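Local coordinates for putative protease (Parabacteroides distasonis ATCC 8503, PDB 3KD4), which is of unproven function but is probably an exported hydrolase, perhaps a protease, at residues F34-T37 with A38-S41; V72-D76 with N77-E81; E169-D172 with G173-E176; A399-D402 with S403-M406; A482-S485 with D486-L490. All coordinates share one frame; numbering follows the deposited sequence. Where two conformers were deposited one is given.

Interaction 1 of 5, residues F34-T37 with A38-S41; sequences FTHT and AMNS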
loop_
_atom_site.group_PDB
_atom_site.type_symbol
_atom_site.label_atom_id
_atom_site.label_comp_id
_atom_site.label_asym_id
_atom_site.label_seq_id
_atom_site.Cartn_x
_atom_site.Cartn_y
_atom_site.Cartn_z
ATOM N N PHE A 34 13.854 25.465 4.981
ATOM C CA PHE A 34 15.157 26.117 4.889
ATOM C C PHE A 34 15.576 26.470 3.471
ATOM O O PHE A 34 16.516 27.211 3.312
ATOM C CB PHE A 34 16.244 25.239 5.478
ATOM C CG PHE A 34 16.065 24.947 6.920
ATOM C CD1 PHE A 34 16.275 25.932 7.863
ATOM C CD2 PHE A 34 15.709 23.678 7.340
ATOM C CE1 PHE A 34 16.092 25.653 9.210
ATOM C CE2 PHE A 34 15.558 23.392 8.690
ATOM C CZ PHE A 34 15.735 24.379 9.610
ATOM N N THR A 35 14.902 25.935 2.461
ATOM C CA THR A 35 15.276 26.157 1.073
ATOM C C THR A 35 14.051 26.567 0.237
ATOM O O THR A 35 12.895 26.252 0.583
ATOM C CB THR A 35 15.811 24.855 0.419
ATOM O OG1 THR A 35 14.726 23.923 0.323
ATOM C CG2 THR A 35 16.972 24.195 1.235
ATOM N N HIS A 36 14.304 27.198 -0.894
ATOM C CA HIS A 36 13.253 27.346 -1.903
ATOM C C HIS A 36 12.673 26.052 -2.417
ATOM O O HIS A 36 11.495 26.020 -2.728
ATOM C CB HIS A 36 13.734 28.205 -3.065
ATOM C CG HIS A 36 14.051 29.590 -2.627
ATOM N ND1 HIS A 36 15.256 30.196 -2.881
ATOM C CD2 HIS A 36 13.356 30.437 -1.829
ATOM C CE1 HIS A 36 15.261 31.398 -2.326
ATOM N NE2 HIS A 36 14.125 31.557 -1.667
ATOM N N THR A 37 13.481 25.002 -2.493
ATOM C CA THR A 37 13.027 23.647 -2.902
ATOM C C THR A 37 11.902 23.203 -1.959
ATOM O O THR A 37 10.842 22.746 -2.414
ATOM C CB THR A 37 14.209 22.590 -2.877
ATOM O OG1 THR A 37 15.259 23.045 -3.729
ATOM C CG2 THR A 37 13.791 21.175 -3.327
ATOM N N ALA A 38 12.149 23.344 -0.660
ATOM C CA ALA A 38 11.134 23.046 0.357
ATOM C C ALA A 38 9.886 23.960 0.185
ATOM O O ALA A 38 8.769 23.462 0.074
ATOM C CB ALA A 38 11.735 23.164 1.753
HETATM N N MSE A 39 10.099 25.271 0.114
HETATM C CA MSE A 39 9.012 26.247 0.034
HETATM C C MSE A 39 8.112 26.062 -1.202
HETATM O O MSE A 39 6.911 26.341 -1.147
HETATM C CB MSE A 39 9.574 27.651 -0.008
HETATM C CG MSE A 39 10.124 28.132 1.302
HETATM SE SE MSE A 39 11.226 29.654 1.175
HETATM C CE MSE A 39 10.081 30.797 0.084
ATOM N N ASN A 40 8.703 25.620 -2.321
ATOM C CA ASN A 40 7.991 25.524 -3.612
ATOM C C ASN A 40 7.423 24.125 -3.813
ATOM O O ASN A 40 6.761 23.869 -4.793
ATOM C CB ASN A 40 8.936 25.912 -4.778
ATOM C CG ASN A 40 9.391 27.366 -4.720
ATOM O OD1 ASN A 40 8.750 28.215 -4.126
ATOM N ND2 ASN A 40 10.496 27.658 -5.368
ATOM N N SER A 41 7.676 23.216 -2.869
ATOM C CA SER A 41 7.102 21.877 -2.913
ATOM C C SER A 41 5.675 21.905 -2.292
ATOM O O SER A 41 5.174 22.959 -1.932
ATOM C CB SER A 41 7.991 20.906 -2.129
ATOM O OG SER A 41 7.834 21.065 -0.721
#
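The N-terminal cap of the one-turn helix 36-39 is made by T35, whose OG1 accepts the amide of A38, T35 OG1 to A38 N 2.8 Å, in a nearly straight bond (169°). The hydroxyl can reach back over the helix start because chi1 is 67°, with OG1 held between the backbone N and the carbonyl carbon. T35 O takes the next amide, M39 N, at 3.0 Å, and H36 O accepts from N40 N at 2.8 Å through a more bent bond. T35 OG1 also lies 3.4 Å from A38 CB. Beyond the cap, H36 and M39 run side by side: the selenium of M39, a selenomethionine, stands 3.8 Å from H36 CD2, oblique to the ring, while its terminal CE lies at the ring edge in plane. Further on, S41 OG donates to A38 O (2.7 Å), an oxygen that also accepts S41 N. H36 NE2 is hydrogen-bonded to a glycerol, probably from the crystallisation liquor. T35 OG1 has a second partner in the carboxylate of E5; with A38 N donating to it, the hydroxyl can turn its own proton toward E5 and so probably ties the helix start to the N-terminal segment.

Interaction 2 of 5, residues V72-D76 with N77-E81; sequences VKTPD and NAFVE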
loop_
_atom_site.group_PDB
_atom_site.type_symbol
_atom_site.label_atom_id
_atom_site.label_comp_id
_atom_site.label_asym_id
_atom_site.label_seq_id
_atom_site.Cartn_x
_atom_site.Cartn_y
_atom_site.Cartn_z
ATOM N N VAL A 72 2.979 36.297 9.903
ATOM C CA VAL A 72 2.117 36.460 8.743
ATOM C C VAL A 72 0.956 35.480 8.870
ATOM O O VAL A 72 1.095 34.255 8.653
ATOM C CB VAL A 72 2.890 36.249 7.408
ATOM C CG1 VAL A 72 1.990 36.563 6.190
ATOM C CG2 VAL A 72 4.167 37.107 7.357
ATOM N N LYS A 73 -0.198 36.028 9.248
ATOM C CA LYS A 73 -1.406 35.254 9.466
ATOM C C LYS A 73 -1.974 34.818 8.109
ATOM O O LYS A 73 -2.056 35.594 7.215
ATOM C CB LYS A 73 -2.427 36.120 10.235
ATOM C CG LYS A 73 -3.782 35.459 10.526
ATOM C CD LYS A 73 -4.681 36.420 11.319
ATOM C CE LYS A 73 -5.942 35.809 11.870
ATOM N NZ LYS A 73 -6.628 36.756 12.907
ATOM N N THR A 74 -2.386 33.574 7.977
ATOM C CA THR A 74 -2.961 33.090 6.758
ATOM C C THR A 74 -4.269 33.825 6.463
ATOM O O THR A 74 -5.183 33.807 7.306
ATOM C CB THR A 74 -3.208 31.569 6.837
ATOM O OG1 THR A 74 -2.020 30.941 7.328
ATOM C CG2 THR A 74 -3.562 30.964 5.450
ATOM N N PRO A 75 -4.363 34.502 5.292
ATOM C CA PRO A 75 -5.589 35.241 4.993
ATOM C C PRO A 75 -6.684 34.281 4.589
ATOM O O PRO A 75 -6.397 33.132 4.216
ATOM C CB PRO A 75 -5.185 36.143 3.810
ATOM C CG PRO A 75 -4.176 35.330 3.054
ATOM C CD PRO A 75 -3.391 34.574 4.183
ATOM N N ASP A 76 -7.930 34.733 4.714
ATOM C CA ASP A 76 -9.092 33.908 4.366
ATOM C C ASP A 76 -9.014 33.324 2.960
ATOM O O ASP A 76 -9.347 32.167 2.751
ATOM C CB ASP A 76 -10.363 34.728 4.494
ATOM C CG ASP A 76 -10.755 34.999 5.969
ATOM O OD1 ASP A 76 -10.153 34.435 6.919
ATOM O OD2 ASP A 76 -11.687 35.792 6.168
ATOM N N ASN A 77 -8.549 34.112 2.001
ATOM C CA ASN A 77 -8.504 33.644 0.616
ATOM C C ASN A 77 -7.392 32.617 0.333
ATOM O O ASN A 77 -7.295 32.125 -0.764
ATOM C CB ASN A 77 -8.446 34.829 -0.353
ATOM C CG ASN A 77 -7.207 35.663 -0.182
ATOM O OD1 ASN A 77 -6.212 35.223 0.408
ATOM N ND2 ASN A 77 -7.244 36.894 -0.722
ATOM N N ALA A 78 -6.595 32.270 1.349
ATOM C CA ALA A 78 -5.598 31.208 1.242
ATOM C C ALA A 78 -6.155 29.862 1.759
ATOM O O ALA A 78 -5.435 28.874 1.778
ATOM C CB ALA A 78 -4.323 31.616 1.974
ATOM N N PHE A 79 -7.428 29.830 2.171
ATOM C CA PHE A 79 -8.104 28.577 2.522
ATOM C C PHE A 79 -9.039 28.166 1.387
ATOM O O PHE A 79 -10.017 28.881 1.117
ATOM C CB PHE A 79 -8.904 28.700 3.846
ATOM C CG PHE A 79 -8.053 28.978 5.065
ATOM C CD1 PHE A 79 -7.669 30.273 5.378
ATOM C CD2 PHE A 79 -7.667 27.958 5.903
ATOM C CE1 PHE A 79 -6.896 30.552 6.534
ATOM C CE2 PHE A 79 -6.885 28.210 7.024
ATOM C CZ PHE A 79 -6.507 29.522 7.347
ATOM N N VAL A 80 -8.742 27.062 0.695
ATOM C CA VAL A 80 -9.556 26.657 -0.431
ATOM C C VAL A 80 -10.055 25.253 -0.212
ATOM O O VAL A 80 -9.266 24.349 -0.012
ATOM C CB VAL A 80 -8.799 26.731 -1.776
ATOM C CG1 VAL A 80 -9.766 26.429 -2.952
ATOM C CG2 VAL A 80 -8.136 28.098 -1.925
ATOM N N GLU A 81 -11.373 25.067 -0.295
ATOM C CA GLU A 81 -11.971 23.752 -0.122
ATOM C C GLU A 81 -12.250 23.109 -1.459
ATOM O O GLU A 81 -12.722 23.770 -2.370
ATOM C CB GLU A 81 -13.245 23.880 0.724
ATOM C CG GLU A 81 -13.213 22.928 1.918
ATOM C CD GLU A 81 -14.146 23.293 3.039
ATOM O OE1 GLU A 81 -15.203 23.912 2.741
ATOM O OE2 GLU A 81 -13.808 22.942 4.217
#
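Residues 76-78 make a short 3-10 turn with P75 O as its first acceptor, A78 N donating to P75 O (3.0 Å) and F79 N to D76 O (3.1 Å). Against this turn the ring of F79 swings back toward T74. The methyl of T74 does the touching, CG2 to F79 CE1 3.5 Å, coming obliquely to the ring, and the two side chains cross at about a right angle. With OG1 beside the backbone N (chi1 -48°) and hydrogen-bonded to S62, CG2 falls anti to that nitrogen and faces both the ring and the A78 methyl, T74 CG2 to A78 CB 3.6 Å. The ring edge of F79 meets backbone oxygen, CD1 to P75 O 3.3 Å, with D76 O close to the ring plane as well. The turn carries the chain from strand 71-73, at the border of the eight-stranded sheet, into strand 79-82, at the border of a three-stranded one. F79 also rests on M99 and V101 of the neighbouring strand 97-102. Were F79 an alanine, the T74 methyl would probably lose its aromatic partner and a gap would open toward that strand. The pyrrolidine of P75 touches the A78 methyl through CD, at 3.8 Å from A78 CB, and its CG meets the amide oxygen of N77, P75 CG to N77 OD1 3.3 Å.

Interaction 3 of 5, residues E169-D172 with G173-E176; sequences ESHD and GIKE. With PO4 (phosphate ion), chain D.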
loop_
_atom_site.group_PDB
_atom_site.type_symbol
_atom_site.label_atom_id
_atom_site.label_comp_id
_atom_site.label_asym_id
_atom_site.label_seq_id
_atom_site.Cartn_x
_atom_site.Cartn_y
_atom_site.Cartn_z
ATOM N N GLU A 169 -2.596 9.248 32.819
ATOM C CA GLU A 169 -3.026 10.348 33.637
ATOM C C GLU A 169 -4.551 10.337 33.627
ATOM O O GLU A 169 -5.165 10.428 32.563
ATOM C CB GLU A 169 -2.495 11.624 33.017
ATOM C CG GLU A 169 -2.872 12.888 33.694
ATOM C CD GLU A 169 -2.209 14.070 33.041
ATOM O OE1 GLU A 169 -1.375 13.824 32.136
ATOM O OE2 GLU A 169 -2.512 15.232 33.402
ATOM N N SER A 170 -5.171 10.158 34.775
ATOM C CA SER A 170 -6.594 10.305 34.842
ATOM C C SER A 170 -6.981 11.605 35.513
ATOM O O SER A 170 -6.269 12.131 36.400
ATOM C CB SER A 170 -7.255 9.105 35.493
ATOM O OG SER A 170 -6.924 9.008 36.857
ATOM N N HIS A 171 -8.116 12.130 35.072
ATOM C CA HIS A 171 -8.645 13.381 35.601
ATOM C C HIS A 171 -10.089 13.516 35.157
ATOM O O HIS A 171 -10.433 13.149 34.038
ATOM C CB HIS A 171 -7.822 14.580 35.068
ATOM C CG HIS A 171 -7.987 14.802 33.599
ATOM N ND1 HIS A 171 -8.934 15.664 33.084
ATOM C CD2 HIS A 171 -7.390 14.205 32.533
ATOM C CE1 HIS A 171 -8.910 15.589 31.762
ATOM N NE2 HIS A 171 -7.963 14.734 31.401
ATOM N N ASP A 172 -10.930 14.012 36.056
ATOM C CA ASP A 172 -12.272 14.460 35.703
ATOM C C ASP A 172 -13.122 13.383 35.022
ATOM O O ASP A 172 -13.930 13.701 34.167
ATOM C CB ASP A 172 -12.154 15.717 34.825
ATOM C CG ASP A 172 -11.297 16.804 35.481
ATOM O OD1 ASP A 172 -11.752 17.383 36.530
ATOM O OD2 ASP A 172 -10.151 17.040 34.989
ATOM N N GLY A 173 -12.956 12.129 35.434
ATOM C CA GLY A 173 -13.674 10.981 34.842
ATOM C C GLY A 173 -13.129 10.556 33.473
ATOM O O GLY A 173 -13.773 9.813 32.752
ATOM N N ILE A 174 -11.957 11.074 33.097
ATOM C CA ILE A 174 -11.327 10.793 31.809
ATOM C C ILE A 174 -10.004 10.077 32.048
ATOM O O ILE A 174 -9.235 10.401 32.949
ATOM C CB ILE A 174 -11.060 12.083 30.994
ATOM C CG1 ILE A 174 -12.371 12.801 30.647
ATOM C CG2 ILE A 174 -10.236 11.789 29.693
ATOM C CD1 ILE A 174 -12.186 14.292 30.434
ATOM N N LYS A 175 -9.747 9.093 31.207
ATOM C CA LYS A 175 -8.525 8.341 31.235
ATOM C C LYS A 175 -7.687 8.848 30.034
ATOM O O LYS A 175 -8.165 8.866 28.893
ATOM C CB LYS A 175 -8.906 6.860 31.135
ATOM C CG LYS A 175 -7.890 5.952 30.596
ATOM C CD LYS A 175 -8.251 4.478 30.869
ATOM C CE LYS A 175 -9.393 3.952 29.991
ATOM N NZ LYS A 175 -9.679 2.521 30.314
ATOM N N GLU A 176 -6.472 9.307 30.310
ATOM C CA GLU A 176 -5.605 9.838 29.279
ATOM C C GLU A 176 -4.255 9.137 29.278
ATOM O O GLU A 176 -3.712 8.803 30.335
ATOM C CB GLU A 176 -5.399 11.334 29.484
ATOM C CG GLU A 176 -4.506 11.943 28.439
ATOM C CD GLU A 176 -4.309 13.401 28.668
ATOM O OE1 GLU A 176 -5.012 13.954 29.543
ATOM O OE2 GLU A 176 -3.450 13.989 27.968
HETATM P P PO4 D . -10.595 2.735 33.923
HETATM O O1 PO4 D . -10.628 4.201 34.282
HETATM O O2 PO4 D . -11.210 2.590 32.549
HETATM O O3 PO4 D . -9.163 2.254 33.901
HETATM O O4 PO4 D . -11.373 1.950 34.943
HETATM O O HOH W 1 -7.555 14.366 28.838
#
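Water 1 sits 2.6 Å from H171 NE2 and, in the E176 conformer described, donates to E176 OE1 at 2.7 Å, bridging side chains whose own atoms, H171 NE2 and E176 OE1, stay 3.6 Å apart. E176 has a second conformer, for which this bridge is doubtful. The other ring nitrogen is gripped too: H171 ND1 donates to D172 OD2 (2.6 Å), and OD2, through its anti lone pair, lies in the plane of the imidazole. Chi1 of 68° sets CG of H171 between the backbone N and the carbonyl carbon, bringing the ring beside I174, whose CB lies over one ring face and CD1 3.8 Å from H171 CE1. In the same E176 conformer the carboxylate is turned 72° from the ring plane and OE2 bonds S146. Strands 167-171 and 174-184 form a beta hairpin closed by a type I' turn from H171 to I174. These two are a hydrogen-bonded pair, with I174 N to H171 O at 2.7 Å, as are E169 and E176. Both turn positions have positive phi, and at G173 a CB would clash with D172 O. On the opposite face K175 NZ reaches T153 O and a phosphate, probably from the crystallisation liquor, K175 NZ to its O2 2.7 Å. D172, helped by E176 if the conformer described prevails, would be expected to favour a protonated imidazole.

Interaction 4 of 5, residues A399-D402 with S403-M406; sequences AGID and SWGM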
loop_
_atom_site.group_PDB
_atom_site.type_symbol
_atom_site.label_atom_id
_atom_site.label_comp_id
_atom_site.label_asym_id
_atom_site.label_seq_id
_atom_site.Cartn_x
_atom_site.Cartn_y
_atom_site.Cartn_z
ATOM N N ALA A 399 6.596 -8.412 -18.137
ATOM C CA ALA A 399 6.065 -8.968 -16.906
ATOM C C ALA A 399 7.197 -9.417 -15.989
ATOM O O ALA A 399 8.267 -9.813 -16.447
ATOM C CB ALA A 399 5.142 -10.140 -17.226
ATOM N N GLY A 400 6.958 -9.354 -14.683
ATOM C CA GLY A 400 7.911 -9.859 -13.719
ATOM C C GLY A 400 8.942 -8.827 -13.305
ATOM O O GLY A 400 8.627 -7.634 -13.198
ATOM N N ILE A 401 10.173 -9.296 -13.058
ATOM C CA ILE A 401 11.201 -8.466 -12.470
ATOM C C ILE A 401 11.464 -7.259 -13.347
ATOM O O ILE A 401 11.797 -6.199 -12.841
ATOM C CB ILE A 401 12.537 -9.224 -12.260
ATOM C CG1 ILE A 401 12.376 -10.329 -11.240
ATOM C CG2 ILE A 401 13.573 -8.313 -11.683
ATOM C CD1 ILE A 401 13.575 -11.282 -11.222
ATOM N N ASP A 402 11.312 -7.418 -14.658
ATOM C CA ASP A 402 11.559 -6.301 -15.585
ATOM C C ASP A 402 10.605 -5.132 -15.395
ATOM O O ASP A 402 10.922 -4.044 -15.839
ATOM C CB ASP A 402 11.567 -6.754 -17.040
ATOM C CG ASP A 402 12.752 -7.673 -17.361
ATOM O OD1 ASP A 402 13.924 -7.235 -17.239
ATOM O OD2 ASP A 402 12.499 -8.833 -17.750
ATOM N N SER A 403 9.466 -5.346 -14.727
ATOM C CA SER A 403 8.552 -4.268 -14.414
ATOM C C SER A 403 8.779 -3.672 -12.990
ATOM O O SER A 403 8.107 -2.714 -12.608
ATOM C CB SER A 403 7.109 -4.771 -14.546
ATOM O OG SER A 403 6.786 -5.696 -13.498
ATOM N N TRP A 404 9.728 -4.215 -12.224
ATOM C CA TRP A 404 9.907 -3.803 -10.831
ATOM C C TRP A 404 10.654 -2.483 -10.641
ATOM O O TRP A 404 10.766 -1.984 -9.519
ATOM C CB TRP A 404 10.607 -4.888 -10.028
ATOM C CG TRP A 404 9.822 -6.104 -9.797
ATOM C CD1 TRP A 404 8.504 -6.342 -10.140
ATOM C CD2 TRP A 404 10.250 -7.236 -9.063
ATOM N NE1 TRP A 404 8.125 -7.579 -9.697
ATOM C CE2 TRP A 404 9.170 -8.141 -9.017
ATOM C CE3 TRP A 404 11.445 -7.581 -8.442
ATOM C CZ2 TRP A 404 9.261 -9.378 -8.372
ATOM C CZ3 TRP A 404 11.541 -8.804 -7.812
ATOM C CH2 TRP A 404 10.456 -9.684 -7.769
ATOM N N GLY A 405 11.197 -1.924 -11.711
ATOM C CA GLY A 405 11.863 -0.640 -11.617
ATOM C C GLY A 405 13.229 -0.719 -10.977
ATOM O O GLY A 405 13.690 0.257 -10.400
HETATM N N MSE A 406 13.900 -1.868 -11.115
HETATM C CA MSE A 406 15.151 -2.144 -10.410
HETATM C C MSE A 406 16.349 -2.260 -11.342
HETATM O O MSE A 406 17.333 -2.906 -10.991
HETATM C CB MSE A 406 15.052 -3.455 -9.600
HETATM C CG MSE A 406 14.018 -3.414 -8.500
HETATM SE SE MSE A 406 14.070 -4.993 -7.461
HETATM C CE MSE A 406 12.613 -4.542 -6.218
HETATM O O HOH W 2 13.574 -4.019 -12.837
HETATM O O HOH W 3 11.077 -1.745 -14.517
#
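G400 O, at the start of a short 3-10 turn in the loop between strands 389-393 and 417-418, is gripped twice by S403. S403 OG donates to G400 O at 2.7 Å in the carbonyl plane, and S403 N to the same oxygen at 2.9 Å. The hydroxyl folds back to this oxygen because chi1 of S403, 70°, sets OG between its own amide nitrogen and carbonyl carbon. One step on, W404 N donates to I401 O, 2.9 Å. The indole of W404, its CG anti to the carbonyl carbon (chi1 -69°), lies against the chain that precedes it. One indole face receives I401 CA, 3.8 Å from the centroid of the five-membered ring and only 14° off its normal, a CH-pi contact. The same face lies against the G400 peptide. Farther along the indole, I401 CG1 reaches W404 CZ3 (3.8 Å) and CG2 approaches CE3, so that the isoleucine branches follow the six-membered ring. Shortening W404 to a serine is likely to strip I401 of this aromatic cover and open a gap toward L474 and I423, on which both side chains also pack. In the outer shell I401 N donates to the carboxylate of E425, and D402 OD2 accepts the indole N-H of W494 on helix 481-495. G400 has backbone angles that suit a residue without a side chain, and G405 has positive phi. Two waters bridge the turn to the next residues: one joins I401 O to M406 N, the other donates to D402 O at 2.7 Å and accepts from G405 N.

Interaction 5 of 5, residues A482-S485 with D486-L490; sequences AEYS and DVRSL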
loop_
_atom_site.group_PDB
_atom_site.type_symbol
_atom_site.label_atom_id
_atom_site.label_comp_id
_atom_site.label_asym_id
_atom_site.label_seq_id
_atom_site.Cartn_x
_atom_site.Cartn_y
_atom_site.Cartn_z
ATOM N N ALA A 482 23.622 -6.257 4.720
ATOM C CA ALA A 482 24.654 -7.307 4.583
ATOM C C ALA A 482 24.331 -8.311 3.475
ATOM O O ALA A 482 25.236 -8.873 2.864
ATOM C CB ALA A 482 24.854 -8.038 5.910
ATOM N N GLU A 483 23.046 -8.517 3.199
ATOM C CA GLU A 483 22.597 -9.486 2.210
ATOM C C GLU A 483 22.335 -8.833 0.867
ATOM O O GLU A 483 22.139 -9.520 -0.116
ATOM C CB GLU A 483 21.287 -10.140 2.671
ATOM C CG GLU A 483 21.421 -11.176 3.773
ATOM C CD GLU A 483 20.099 -11.523 4.463
ATOM O OE1 GLU A 483 19.136 -10.721 4.457
ATOM O OE2 GLU A 483 20.040 -12.623 5.050
ATOM N N TYR A 484 22.340 -7.502 0.829
ATOM C CA TYR A 484 21.867 -6.770 -0.328
ATOM C C TYR A 484 22.751 -6.959 -1.557
ATOM O O TYR A 484 22.243 -7.111 -2.667
ATOM C CB TYR A 484 21.726 -5.313 0.043
ATOM C CG TYR A 484 21.451 -4.367 -1.091
ATOM C CD1 TYR A 484 20.193 -4.303 -1.689
ATOM C CD2 TYR A 484 22.447 -3.522 -1.568
ATOM C CE1 TYR A 484 19.933 -3.407 -2.751
ATOM C CE2 TYR A 484 22.203 -2.628 -2.623
ATOM C CZ TYR A 484 20.946 -2.548 -3.192
ATOM O OH TYR A 484 20.705 -1.656 -4.223
ATOM N N SER A 485 24.065 -7.001 -1.374
ATOM C CA SER A 485 24.946 -7.112 -2.532
ATOM C C SER A 485 24.698 -8.397 -3.340
ATOM O O SER A 485 24.657 -8.358 -4.576
ATOM C CB SER A 485 26.403 -6.981 -2.104
ATOM O OG SER A 485 26.684 -5.626 -1.797
ATOM N N ASP A 486 24.489 -9.510 -2.651
ATOM C CA ASP A 486 24.199 -10.768 -3.299
ATOM C C ASP A 486 22.902 -10.755 -4.116
ATOM O O ASP A 486 22.898 -11.295 -5.229
ATOM C CB ASP A 486 24.156 -11.913 -2.284
ATOM C CG ASP A 486 25.532 -12.275 -1.746
ATOM O OD1 ASP A 486 26.560 -11.881 -2.357
ATOM O OD2 ASP A 486 25.586 -12.951 -0.691
ATOM N N VAL A 487 21.812 -10.173 -3.608
ATOM C CA VAL A 487 20.584 -10.154 -4.399
ATOM C C VAL A 487 20.683 -9.096 -5.530
ATOM O O VAL A 487 20.164 -9.280 -6.630
ATOM C CB VAL A 487 19.296 -10.002 -3.542
ATOM C CG1 VAL A 487 19.271 -8.705 -2.788
ATOM C CG2 VAL A 487 18.030 -10.172 -4.447
ATOM N N ARG A 488 21.379 -8.000 -5.256
ATOM C CA ARG A 488 21.584 -6.989 -6.262
ATOM C C ARG A 488 22.366 -7.564 -7.443
ATOM O O ARG A 488 22.057 -7.281 -8.583
ATOM C CB ARG A 488 22.310 -5.800 -5.673
ATOM C CG ARG A 488 22.633 -4.717 -6.690
ATOM C CD ARG A 488 23.297 -3.620 -5.958
ATOM N NE ARG A 488 23.730 -2.555 -6.837
ATOM C CZ ARG A 488 24.986 -2.382 -7.266
ATOM N NH1 ARG A 488 25.967 -3.225 -6.920
ATOM N NH2 ARG A 488 25.267 -1.345 -8.055
ATOM N N SER A 489 23.364 -8.382 -7.175
ATOM C CA SER A 489 24.117 -8.971 -8.282
ATOM C C SER A 489 23.230 -9.908 -9.132
ATOM O O SER A 489 23.345 -9.905 -10.335
ATOM C CB SER A 489 25.405 -9.629 -7.777
ATOM O OG SER A 489 25.129 -10.834 -7.095
ATOM N N LEU A 490 22.269 -10.610 -8.517
ATOM C CA LEU A 490 21.325 -11.429 -9.269
ATOM C C LEU A 490 20.449 -10.576 -10.147
ATOM O O LEU A 490 20.286 -10.845 -11.363
ATOM C CB LEU A 490 20.446 -12.287 -8.328
ATOM C CG LEU A 490 21.149 -13.318 -7.440
ATOM C CD1 LEU A 490 20.158 -14.044 -6.467
ATOM C CD2 LEU A 490 21.910 -14.362 -8.290
HETATM O O HOH W 4 25.559 -9.598 0.137
HETATM O O HOH W 5 25.724 -5.826 -6.316
#
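R488 N donates to Y484 O at 2.9 Å (162°), and S489 N to S485 O at 2.9 Å, successive bonds of the helix that carries this contact. S489 adds a bond of its own, OG to D486 O 2.9 Å, its hydroxyl turned back over the preceding turn with the donor above the carbonyl plane. Water 5 accepts from R488 NH1 at 2.7 Å and donates to S485 O more distantly, linking the guanidinium to the backbone one turn earlier. Another water bridges A482 O and D486 N. Y484 and R488, four residues apart, carry the side-chain packing. R488 runs extended from CG to NE, with CG anti to the backbone nitrogen (chi1 177°), which carries its CD alongside the phenol ring, 3.6 Å from Y484 CE2. R488 CB lies over one ring face toward the rim, so the aliphatic part of the arginine makes the nearest ring contacts; the planes of ring and guanidinium are 30° apart. Both polar ends are held beyond the helix by the chain around 409-411: Y484 OH bonds N410 O and R488 NE donates to L409 O. The ring of Y484 also meets F417 edge-to-face. On another side, S489 and L490 pack on I448 and K450 of strand 446-450. Such i to i+4 pairing of an aromatic with an arginine is ordinary alpha-helical side-chain packing, here fastening helix 481-495 to the loop before strand 417-418, while its other side meets the mixed sheet of 423-433, 465-474 and 446-450.

In the fold
The five contacts are local, a helix cap, two turns, a hairpin and a helix segment, met in numerical order along the chain and touching nowhere. Interactions 1, 2 and 3 belong to the DUF3857 region, interactions 4 and 5 to DUF3858. Interaction 1 follows strand 23-33 of the eight-stranded sheet; interactions 2 and 3 reach its outermost strands, 71-73 and 167-171, their centres about 36 Å apart. Centres of interactions 4 and 5 lie about 17 Å apart, both against the sheet of 423-433, 465-474 and 446-450; D402 of interaction 4 bonds W494, further along the helix of interaction 5. Interactions 3 and 4 stand on opposite sides of the chain's centre. The contacts thus shape connections and edges in two separate regions, not one site.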